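Local coordinates for protein STU0660 (Streptococcus thermophilus, PDB 3ZTH) that probably binds DNA in CRISPR-mediated bacterial immunity as a large Csn2 protein, and carries magnesium ions, at residues A[272-280]-A[313-324]; A[90-101]-A[183-191]. All blocks are in the same frame, centred on the assembly; numbering follows the deposited sequence.

Overall arrangement
Contacts 1 and 2 follow one another along the chain, the second closing before the first opens, and lie on opposite sides of its centre. Their own centres are 45 Å apart and their nearest atoms about 28 Å, so they do not touch. Contact 2 is the more central, with its centre 15 Å from that of the chain against 31 Å for contact 1, and more of its touching residues are buried. Both lie away from the magnesium site of Gln-26 and Asp-240 and from Glu-212, another magnesium ligand of this protein. Each has another subunit close by: the second copy beside 272-280 and 313-324, the third beside 90-101 and 183-191, in an assembly of four chains.

Contact 1 of 2, residues A[272-280]-A[313-324]; sequences ERVMKYYPS and VDSVILNILNQL
Gln-323 OE1 comes to 3.5 Å from Tyr-277 CE2, the nearest polar approach between the side chains of 272-280 and 313-324, and it is a van der Waals touch with a ring carbon. The extended glutamine crosses the tyrosine at about a right angle, with the amide and ring planes 62° apart. On the same ring Leu-324 CD2 reaches CE1, the two side chains running past each other in opposite directions.

The rest is apolar, built on a knob-into-hole: Val-274 sits among Ile-317, Ile-320, Leu-321 and Leu-324. Its two methyls divide the work. CG1, trans to the backbone N (chi1 176°), meets Ile-317 CD1 at 3.7 Å and also Ile-320 CG2. CG2, on the side of the backbone N, faces Leu-321 CD2 at 3.8 Å and, a little farther off, Leu-324 CD1. That last methyl also covers Arg-273 CB at 3.7 Å, so the arginine takes part through the root of its side chain. Ile-320 CG2 lies 3.7 Å from Tyr-277 CB.

Past the helix end the chain keeps hold. Tyr-278, the first residue to leave helical geometry, brings CE1 to 3.8 Å from Ile-317 CD1, which comes in at the ring edge. Pro-279 CD lies over one face of that ring, toward its rim, and also packs against Val-316 CG1 at 3.8 Å.

The two helical segments cross steeply, 113° between their N-to-C directions, with their axes 9.8 Å apart at closest approach. Helix 286-296 takes other side chains of helix 312-324, Leu-321 resting on Leu-293 and Ile-317 on Ser-292. At the subunit interface, Phe-345 of the second subunit packs on both Pro-279 and Val-316.

Contact 2 of 2, residues A[90-101]-A[183-191]; sequences MEYKKGTLAQGY and LFLEMLDHL
Selenomethionine Met-187 has its selenium beside the ring of Tyr-101 and against Ala-98, an oblique Met-aromatic contact with SE 5.0 Å from the centroid of the Tyr-101 ring and 48° off the ring normal. The same residue forms one wall of a knob-into-hole, in which Leu-97 from the start of helix 97-106 sits among Phe-184, Met-187, Leu-188 and Leu-191 of helix 177-192. That helix leads into parallel strand 199-204 of the central sheet in this member of the P-loop NTPase clan.

Leu-97 has CG trans to its backbone N (chi1 -169°), which carries CG toward the other helix; from there the methyls split. CD2 crosses to Phe-184 CE1 at 3.5 Å, while CD1 meets Leu-188 CD1 at 3.8 Å and lies against Leu-191 CD2. Met-187 CE is modelled too close to Leu-97 for that methyl's exact place to be trusted. Ahead of the type II turn from Lys-93 to Thr-96, Met-90, also a selenomethionine, folds its end across Leu-183, with CE 3.8 Å from Leu-183 CB.

Tyr-101 and His-190 lie side by side and point the same way. Tyr-101 CE1 lies in the plane of the imidazole at its edge, 3.5 Å from His-190 CB, and the carbonyl O of Glu-186 sits over one face of that imidazole, toward its rim. His-190 ND1 donates a straight but long and weak hydrogen bond to Tyr-101 OH.

Phe-184 also packs on Leu-86 and Gln-89 of helix 83-89, and Leu-135 of the third subunit covers Met-187 and His-190. The start of helix 97-106 is fixed by its N-cap, Thr-96, whose OG1 both accepts from Gln-99 N at 3.2 Å and donates to Glu-91 O at 2.6 Å.

Contact 1 of 2, residues A[272-280]-A[313-324]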
loop_
_atom_site.group_PDB
_atom_site.type_symbol
_atom_site.label_atom_id
_atom_site.label_comp_id
_atom_site.label_asym_id
_atom_site.label_seq_id
_atom_site.Cartn_x
_atom_site.Cartn_y
_atom_site.Cartn_z
ATOM N N GLU A 272 51.799 38.276 6.575
ATOM C CA GLU A 272 52.467 39.550 6.338
ATOM C C GLU A 272 51.637 40.737 6.806
ATOM O O GLU A 272 52.164 41.635 7.462
ATOM C CB GLU A 272 52.842 39.676 4.856
ATOM C CG GLU A 272 54.135 38.924 4.525
ATOM C CD GLU A 272 54.333 38.669 3.035
ATOM O OE1 GLU A 272 54.070 39.590 2.226
ATOM O OE2 GLU A 272 54.761 37.547 2.676
ATOM N N ARG A 273 50.344 40.735 6.486
ATOM C CA ARG A 273 49.450 41.816 6.901
ATOM C C ARG A 273 49.447 41.927 8.418
ATOM O O ARG A 273 49.708 42.993 8.971
ATOM C CB ARG A 273 48.013 41.559 6.426
ATOM C CG ARG A 273 47.760 41.766 4.943
ATOM C CD ARG A 273 48.090 43.194 4.522
ATOM N NE ARG A 273 47.537 43.538 3.212
ATOM C CZ ARG A 273 46.234 43.650 2.949
ATOM N NH1 ARG A 273 45.333 43.443 3.902
ATOM N NH2 ARG A 273 45.830 43.976 1.729
ATOM N N VAL A 274 49.150 40.815 9.084
ATOM C CA VAL A 274 49.098 40.778 10.541
ATOM C C VAL A 274 50.422 41.231 11.134
ATOM O O VAL A 274 50.455 42.047 12.055
ATOM C CB VAL A 274 48.759 39.352 11.044
ATOM C CG1 VAL A 274 48.803 39.290 12.559
ATOM C CG2 VAL A 274 47.381 38.956 10.551
HETATM N N MSE A 275 51.515 40.705 10.599
HETATM C CA MSE A 275 52.838 41.067 11.081
HETATM C C MSE A 275 53.011 42.590 11.062
HETATM O O MSE A 275 53.556 43.171 11.999
HETATM C CB MSE A 275 53.895 40.373 10.215
HETATM C CG MSE A 275 55.341 40.693 10.558
HETATM SE SE MSE A 275 56.608 39.473 9.690
HETATM C CE MSE A 275 56.397 40.048 7.841
ATOM N N LYS A 276 52.525 43.239 10.005
ATOM C CA LYS A 276 52.635 44.691 9.900
ATOM C C LYS A 276 51.921 45.400 11.056
ATOM O O LYS A 276 52.372 46.441 11.529
ATOM C CB LYS A 276 52.069 45.181 8.564
ATOM C CG LYS A 276 52.159 46.690 8.409
ATOM C CD LYS A 276 51.633 47.206 7.070
ATOM C CE LYS A 276 51.851 48.730 6.965
ATOM N NZ LYS A 276 51.393 49.340 5.675
ATOM N N TYR A 277 50.812 44.824 11.512
ATOM C CA TYR A 277 50.029 45.388 12.609
ATOM C C TYR A 277 50.429 44.906 14.000
ATOM O O TYR A 277 50.010 45.486 14.999
ATOM C CB TYR A 277 48.551 45.074 12.411
ATOM C CG TYR A 277 47.841 45.976 11.438
ATOM C CD1 TYR A 277 47.821 45.682 10.076
ATOM C CD2 TYR A 277 47.165 47.117 11.880
ATOM C CE1 TYR A 277 47.144 46.494 9.177
ATOM C CE2 TYR A 277 46.481 47.935 10.988
ATOM C CZ TYR A 277 46.473 47.613 9.641
ATOM O OH TYR A 277 45.770 48.388 8.756
ATOM N N TYR A 278 51.226 43.848 14.080
ATOM C CA TYR A 278 51.626 43.327 15.382
ATOM C C TYR A 278 52.269 44.413 16.254
ATOM O O TYR A 278 53.205 45.099 15.830
ATOM C CB TYR A 278 52.594 42.162 15.213
ATOM C CG TYR A 278 52.491 41.158 16.328
ATOM C CD1 TYR A 278 51.392 40.307 16.416
ATOM C CD2 TYR A 278 53.483 41.057 17.298
ATOM C CE1 TYR A 278 51.278 39.376 17.440
ATOM C CE2 TYR A 278 53.379 40.128 18.332
ATOM C CZ TYR A 278 52.277 39.292 18.395
ATOM O OH TYR A 278 52.162 38.377 19.414
ATOM N N PRO A 279 51.783 44.564 17.497
ATOM C CA PRO A 279 52.278 45.558 18.458
ATOM C C PRO A 279 53.655 45.270 19.051
ATOM O O PRO A 279 54.093 45.951 19.983
ATOM C CB PRO A 279 51.193 45.561 19.525
ATOM C CG PRO A 279 50.803 44.117 19.569
ATOM C CD PRO A 279 50.710 43.751 18.094
ATOM N N SER A 280 54.346 44.274 18.516
ATOM C CA SER A 280 55.657 43.927 19.038
ATOM C C SER A 280 56.593 43.475 17.931
ATOM O O SER A 280 56.150 43.100 16.846
ATOM C CB SER A 280 55.500 42.820 20.089
ATOM O OG SER A 280 56.699 42.097 20.286
ATOM N N VAL A 313 48.292 36.315 23.220
ATOM C CA VAL A 313 48.690 36.324 21.815
ATOM C C VAL A 313 47.532 36.064 20.859
ATOM O O VAL A 313 47.406 36.736 19.824
ATOM C CB VAL A 313 49.812 35.285 21.548
ATOM C CG1 VAL A 313 49.959 35.032 20.054
ATOM C CG2 VAL A 313 51.128 35.802 22.107
ATOM N N ASP A 314 46.693 35.090 21.189
ATOM C CA ASP A 314 45.572 34.792 20.321
ATOM C C ASP A 314 44.579 35.951 20.303
ATOM O O ASP A 314 43.949 36.220 19.273
ATOM C CB ASP A 314 44.879 33.490 20.752
ATOM C CG ASP A 314 45.713 32.242 20.430
ATOM O OD1 ASP A 314 46.661 32.330 19.617
ATOM O OD2 ASP A 314 45.415 31.161 20.982
ATOM N N SER A 315 44.453 36.648 21.432
ATOM C CA SER A 315 43.530 37.782 21.537
ATOM C C SER A 315 44.004 38.896 20.620
ATOM O O SER A 315 43.203 39.565 19.970
ATOM C CB SER A 315 43.471 38.304 22.975
ATOM O OG SER A 315 43.064 37.292 23.874
ATOM N N VAL A 316 45.315 39.091 20.574
ATOM C CA VAL A 316 45.895 40.115 19.722
ATOM C C VAL A 316 45.642 39.782 18.253
ATOM O O VAL A 316 45.124 40.613 17.504
ATOM C CB VAL A 316 47.418 40.242 19.984
ATOM C CG1 VAL A 316 48.066 41.187 18.970
ATOM C CG2 VAL A 316 47.634 40.761 21.391
ATOM N N ILE A 317 46.013 38.567 17.848
ATOM C CA ILE A 317 45.824 38.118 16.473
ATOM C C ILE A 317 44.350 38.250 16.087
ATOM O O ILE A 317 44.022 38.709 14.994
ATOM C CB ILE A 317 46.269 36.643 16.314
ATOM C CG1 ILE A 317 47.763 36.528 16.617
ATOM C CG2 ILE A 317 45.946 36.134 14.913
ATOM C CD1 ILE A 317 48.630 37.319 15.679
ATOM N N LEU A 318 43.467 37.852 16.995
ATOM C CA LEU A 318 42.032 37.946 16.758
ATOM C C LEU A 318 41.640 39.386 16.426
ATOM O O LEU A 318 40.934 39.640 15.444
ATOM C CB LEU A 318 41.269 37.452 17.997
ATOM C CG LEU A 318 39.745 37.591 18.183
ATOM C CD1 LEU A 318 39.038 37.920 16.902
ATOM C CD2 LEU A 318 39.207 36.303 18.756
ATOM N N ASN A 319 42.108 40.323 17.244
ATOM C CA ASN A 319 41.802 41.733 17.050
ATOM C C ASN A 319 42.312 42.239 15.720
ATOM O O ASN A 319 41.601 42.942 14.993
ATOM C CB ASN A 319 42.408 42.569 18.179
ATOM C CG ASN A 319 41.591 42.499 19.455
ATOM O OD1 ASN A 319 40.611 41.755 19.538
ATOM N ND2 ASN A 319 41.987 43.276 20.456
ATOM N N ILE A 320 43.546 41.881 15.398
ATOM C CA ILE A 320 44.146 42.314 14.149
ATOM C C ILE A 320 43.390 41.738 12.959
ATOM O O ILE A 320 43.051 42.469 12.020
ATOM C CB ILE A 320 45.651 41.924 14.089
ATOM C CG1 ILE A 320 46.416 42.681 15.179
ATOM C CG2 ILE A 320 46.230 42.271 12.738
ATOM C CD1 ILE A 320 47.884 42.300 15.310
ATOM N N LEU A 321 43.100 40.437 13.004
ATOM C CA LEU A 321 42.382 39.801 11.907
ATOM C C LEU A 321 41.043 40.468 11.681
ATOM O O LEU A 321 40.686 40.786 10.539
ATOM C CB LEU A 321 42.190 38.307 12.167
ATOM C CG LEU A 321 43.449 37.467 11.928
ATOM C CD1 LEU A 321 43.182 36.030 12.322
ATOM C CD2 LEU A 321 43.871 37.559 10.462
ATOM N N ASN A 322 40.297 40.692 12.756
ATOM C CA ASN A 322 39.006 41.351 12.614
ATOM C C ASN A 322 39.176 42.667 11.870
ATOM O O ASN A 322 38.427 42.970 10.946
ATOM C CB ASN A 322 38.379 41.602 13.977
ATOM C CG ASN A 322 37.302 40.604 14.299
ATOM O OD1 ASN A 322 36.849 40.508 15.441
ATOM N ND2 ASN A 322 36.876 39.848 13.288
ATOM N N GLN A 323 40.177 43.440 12.269
ATOM C CA GLN A 323 40.445 44.715 11.626
ATOM C C GLN A 323 40.665 44.553 10.117
ATOM O O GLN A 323 40.203 45.382 9.333
ATOM C CB GLN A 323 41.663 45.383 12.271
ATOM C CG GLN A 323 41.930 46.769 11.733
ATOM C CD GLN A 323 42.951 47.544 12.540
ATOM O OE1 GLN A 323 43.293 48.677 12.191
ATOM N NE2 GLN A 323 43.441 46.947 13.627
ATOM N N LEU A 324 41.357 43.487 9.713
ATOM C CA LEU A 324 41.619 43.233 8.295
ATOM C C LEU A 324 40.335 43.005 7.517
ATOM O O LEU A 324 40.313 43.102 6.291
ATOM C CB LEU A 324 42.528 42.019 8.111
ATOM C CG LEU A 324 43.953 42.133 8.650
ATOM C CD1 LEU A 324 44.754 40.982 8.088
ATOM C CD2 LEU A 324 44.601 43.458 8.241
#

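Contact 2 of 2, residues A[90-101]-A[183-191]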
loop_
_atom_site.group_PDB
_atom_site.type_symbol
_atom_site.label_atom_id
_atom_site.label_comp_id
_atom_site.label_asym_id
_atom_site.label_seq_id
_atom_site.Cartn_x
_atom_site.Cartn_y
_atom_site.Cartn_z
HETATM N N MSE A 90 26.682 2.295 3.399
HETATM C CA MSE A 90 27.367 1.022 3.214
HETATM C C MSE A 90 26.420 -0.168 3.040
HETATM O O MSE A 90 26.851 -1.317 2.936
HETATM C CB MSE A 90 28.347 0.803 4.366
HETATM C CG MSE A 90 29.481 1.817 4.318
HETATM SE SE MSE A 90 30.782 1.719 5.734
HETATM C CE MSE A 90 31.943 0.353 4.989
ATOM N N GLU A 91 25.124 0.121 3.000
ATOM C CA GLU A 91 24.125 -0.913 2.788
ATOM C C GLU A 91 23.761 -0.856 1.302
ATOM O O GLU A 91 23.854 0.200 0.670
ATOM C CB GLU A 91 22.891 -0.655 3.655
ATOM C CG GLU A 91 23.187 -0.656 5.148
ATOM C CD GLU A 91 21.972 -0.281 5.991
ATOM O OE1 GLU A 91 21.209 0.618 5.565
ATOM O OE2 GLU A 91 21.787 -0.870 7.081
ATOM N N TYR A 92 23.366 -1.992 0.740
ATOM C CA TYR A 92 23.017 -2.039 -0.669
ATOM C C TYR A 92 21.580 -1.587 -0.884
ATOM O O TYR A 92 20.644 -2.374 -0.762
ATOM C CB TYR A 92 23.214 -3.456 -1.206
ATOM C CG TYR A 92 23.054 -3.568 -2.699
ATOM C CD1 TYR A 92 24.136 -3.339 -3.548
ATOM C CD2 TYR A 92 21.824 -3.895 -3.272
ATOM C CE1 TYR A 92 24.000 -3.434 -4.934
ATOM C CE2 TYR A 92 21.676 -3.992 -4.661
ATOM C CZ TYR A 92 22.771 -3.762 -5.484
ATOM O OH TYR A 92 22.657 -3.874 -6.852
ATOM N N LYS A 93 21.413 -0.305 -1.184
ATOM C CA LYS A 93 20.097 0.265 -1.435
ATOM C C LYS A 93 20.231 1.218 -2.603
ATOM O O LYS A 93 21.335 1.479 -3.078
ATOM C CB LYS A 93 19.590 1.052 -0.228
ATOM C CG LYS A 93 19.329 0.249 1.028
ATOM C CD LYS A 93 19.033 1.214 2.179
ATOM C CE LYS A 93 18.911 0.509 3.527
ATOM N NZ LYS A 93 18.799 1.495 4.649
ATOM N N LYS A 94 19.104 1.743 -3.059
ATOM C CA LYS A 94 19.114 2.679 -4.170
ATOM C C LYS A 94 19.937 3.927 -3.857
ATOM O O LYS A 94 19.686 4.622 -2.871
ATOM C CB LYS A 94 17.685 3.096 -4.518
ATOM C CG LYS A 94 17.612 4.238 -5.519
ATOM C CD LYS A 94 16.178 4.670 -5.776
ATOM C CE LYS A 94 16.114 5.805 -6.790
ATOM N NZ LYS A 94 14.704 6.101 -7.193
ATOM N N GLY A 95 20.932 4.190 -4.695
ATOM C CA GLY A 95 21.760 5.375 -4.538
ATOM C C GLY A 95 22.853 5.441 -3.486
ATOM O O GLY A 95 23.553 6.452 -3.411
ATOM N N THR A 96 23.019 4.405 -2.668
ATOM C CA THR A 96 24.070 4.463 -1.660
ATOM C C THR A 96 25.405 4.152 -2.296
ATOM O O THR A 96 25.481 3.578 -3.384
ATOM C CB THR A 96 23.873 3.454 -0.525
ATOM O OG1 THR A 96 24.047 2.126 -1.039
ATOM C CG2 THR A 96 22.495 3.607 0.094
ATOM N N LEU A 97 26.459 4.542 -1.595
ATOM C CA LEU A 97 27.815 4.312 -2.045
ATOM C C LEU A 97 28.006 2.808 -2.281
ATOM O O LEU A 97 28.557 2.390 -3.296
ATOM C CB LEU A 97 28.774 4.827 -0.969
ATOM C CG LEU A 97 30.266 4.939 -1.267
ATOM C CD1 LEU A 97 30.488 5.912 -2.410
ATOM C CD2 LEU A 97 30.980 5.423 -0.030
ATOM N N ALA A 98 27.530 1.999 -1.341
ATOM C CA ALA A 98 27.642 0.544 -1.435
ATOM C C ALA A 98 27.045 -0.017 -2.731
ATOM O O ALA A 98 27.611 -0.920 -3.353
ATOM C CB ALA A 98 26.963 -0.104 -0.222
ATOM N N GLN A 99 25.900 0.514 -3.136
ATOM C CA GLN A 99 25.261 0.046 -4.350
ATOM C C GLN A 99 26.224 0.196 -5.517
ATOM O O GLN A 99 26.481 -0.759 -6.247
ATOM C CB GLN A 99 23.995 0.842 -4.629
ATOM C CG GLN A 99 23.182 0.296 -5.787
ATOM C CD GLN A 99 22.013 1.189 -6.146
ATOM O OE1 GLN A 99 21.072 0.759 -6.813
ATOM N NE2 GLN A 99 22.071 2.444 -5.714
ATOM N N GLY A 100 26.763 1.397 -5.679
ATOM C CA GLY A 100 27.690 1.643 -6.767
ATOM C C GLY A 100 28.983 0.854 -6.651
ATOM O O GLY A 100 29.571 0.453 -7.654
ATOM N N TYR A 101 29.429 0.633 -5.421
ATOM C CA TYR A 101 30.661 -0.100 -5.168
ATOM C C TYR A 101 30.507 -1.605 -5.373
ATOM O O TYR A 101 31.291 -2.221 -6.094
ATOM C CB TYR A 101 31.135 0.175 -3.741
ATOM C CG TYR A 101 32.281 -0.694 -3.278
ATOM C CD1 TYR A 101 33.534 -0.623 -3.887
ATOM C CD2 TYR A 101 32.118 -1.568 -2.206
ATOM C CE1 TYR A 101 34.601 -1.402 -3.433
ATOM C CE2 TYR A 101 33.170 -2.350 -1.747
ATOM C CZ TYR A 101 34.405 -2.261 -2.363
ATOM O OH TYR A 101 35.436 -3.047 -1.903
ATOM N N LEU A 183 36.483 3.048 7.287
ATOM C CA LEU A 183 35.863 2.056 6.417
ATOM C C LEU A 183 35.077 2.770 5.319
ATOM O O LEU A 183 35.147 2.394 4.146
ATOM C CB LEU A 183 34.938 1.143 7.222
ATOM C CG LEU A 183 35.679 0.140 8.110
ATOM C CD1 LEU A 183 34.696 -0.567 9.029
ATOM C CD2 LEU A 183 36.430 -0.864 7.235
ATOM N N PHE A 184 34.341 3.811 5.703
ATOM C CA PHE A 184 33.562 4.578 4.738
ATOM C C PHE A 184 34.467 5.215 3.689
ATOM O O PHE A 184 34.182 5.153 2.489
ATOM C CB PHE A 184 32.769 5.677 5.443
ATOM C CG PHE A 184 32.161 6.681 4.505
ATOM C CD1 PHE A 184 31.018 6.374 3.778
ATOM C CD2 PHE A 184 32.742 7.935 4.339
ATOM C CE1 PHE A 184 30.458 7.304 2.895
ATOM C CE2 PHE A 184 32.192 8.867 3.460
ATOM C CZ PHE A 184 31.047 8.550 2.738
ATOM N N LEU A 185 35.549 5.842 4.138
ATOM C CA LEU A 185 36.471 6.486 3.209
ATOM C C LEU A 185 37.126 5.472 2.279
ATOM O O LEU A 185 37.340 5.749 1.097
ATOM C CB LEU A 185 37.533 7.274 3.979
ATOM C CG LEU A 185 36.975 8.520 4.674
ATOM C CD1 LEU A 185 38.085 9.232 5.431
ATOM C CD2 LEU A 185 36.348 9.454 3.632
ATOM N N GLU A 186 37.435 4.294 2.815
ATOM C CA GLU A 186 38.041 3.233 2.021
ATOM C C GLU A 186 37.104 2.790 0.904
ATOM O O GLU A 186 37.536 2.574 -0.234
ATOM C CB GLU A 186 38.352 2.028 2.885
ATOM C CG GLU A 186 39.718 2.016 3.482
ATOM C CD GLU A 186 40.187 0.600 3.675
ATOM O OE1 GLU A 186 40.347 -0.103 2.648
ATOM O OE2 GLU A 186 40.379 0.185 4.839
HETATM N N MSE A 187 35.826 2.631 1.241
HETATM C CA MSE A 187 34.840 2.235 0.250
HETATM C C MSE A 187 34.740 3.322 -0.807
HETATM O O MSE A 187 34.661 3.034 -2.002
HETATM C CB MSE A 187 33.475 2.024 0.889
HETATM C CG MSE A 187 32.390 1.753 -0.141
HETATM SE SE MSE A 187 30.774 1.026 0.608
HETATM C CE MSE A 187 29.937 2.660 1.169
ATOM N N LEU A 188 34.752 4.572 -0.357
ATOM C CA LEU A 188 34.677 5.707 -1.263
ATOM C C LEU A 188 35.901 5.699 -2.179
ATOM O O LEU A 188 35.800 6.010 -3.367
ATOM C CB LEU A 188 34.619 7.013 -0.467
ATOM C CG LEU A 188 34.633 8.314 -1.276
ATOM C CD1 LEU A 188 33.366 8.439 -2.110
ATOM C CD2 LEU A 188 34.768 9.487 -0.327
ATOM N N ASP A 189 37.054 5.328 -1.625
ATOM C CA ASP A 189 38.293 5.286 -2.398
ATOM C C ASP A 189 38.157 4.327 -3.581
ATOM O O ASP A 189 38.325 4.715 -4.735
ATOM C CB ASP A 189 39.458 4.834 -1.507
ATOM C CG ASP A 189 40.827 5.066 -2.155
ATOM O OD1 ASP A 189 40.894 5.235 -3.390
ATOM O OD2 ASP A 189 41.843 5.073 -1.426
ATOM N N HIS A 190 37.840 3.073 -3.276
ATOM C CA HIS A 190 37.690 2.035 -4.284
ATOM C C HIS A 190 36.650 2.396 -5.327
ATOM O O HIS A 190 36.788 2.021 -6.489
ATOM C CB HIS A 190 37.334 0.699 -3.618
ATOM C CG HIS A 190 38.364 0.220 -2.640
ATOM N ND1 HIS A 190 38.197 -0.916 -1.876
ATOM C CD2 HIS A 190 39.562 0.742 -2.277
ATOM C CE1 HIS A 190 39.244 -1.071 -1.083
ATOM N NE2 HIS A 190 40.086 -0.078 -1.306
ATOM N N LEU A 191 35.607 3.119 -4.932
ATOM C CA LEU A 191 34.598 3.509 -5.905
ATOM C C LEU A 191 35.148 4.591 -6.838
ATOM O O LEU A 191 35.086 4.456 -8.055
ATOM C CB LEU A 191 33.336 4.033 -5.219
ATOM C CG LEU A 191 32.271 4.464 -6.243
ATOM C CD1 LEU A 191 31.690 3.220 -6.893
ATOM C CD2 LEU A 191 31.166 5.264 -5.592
#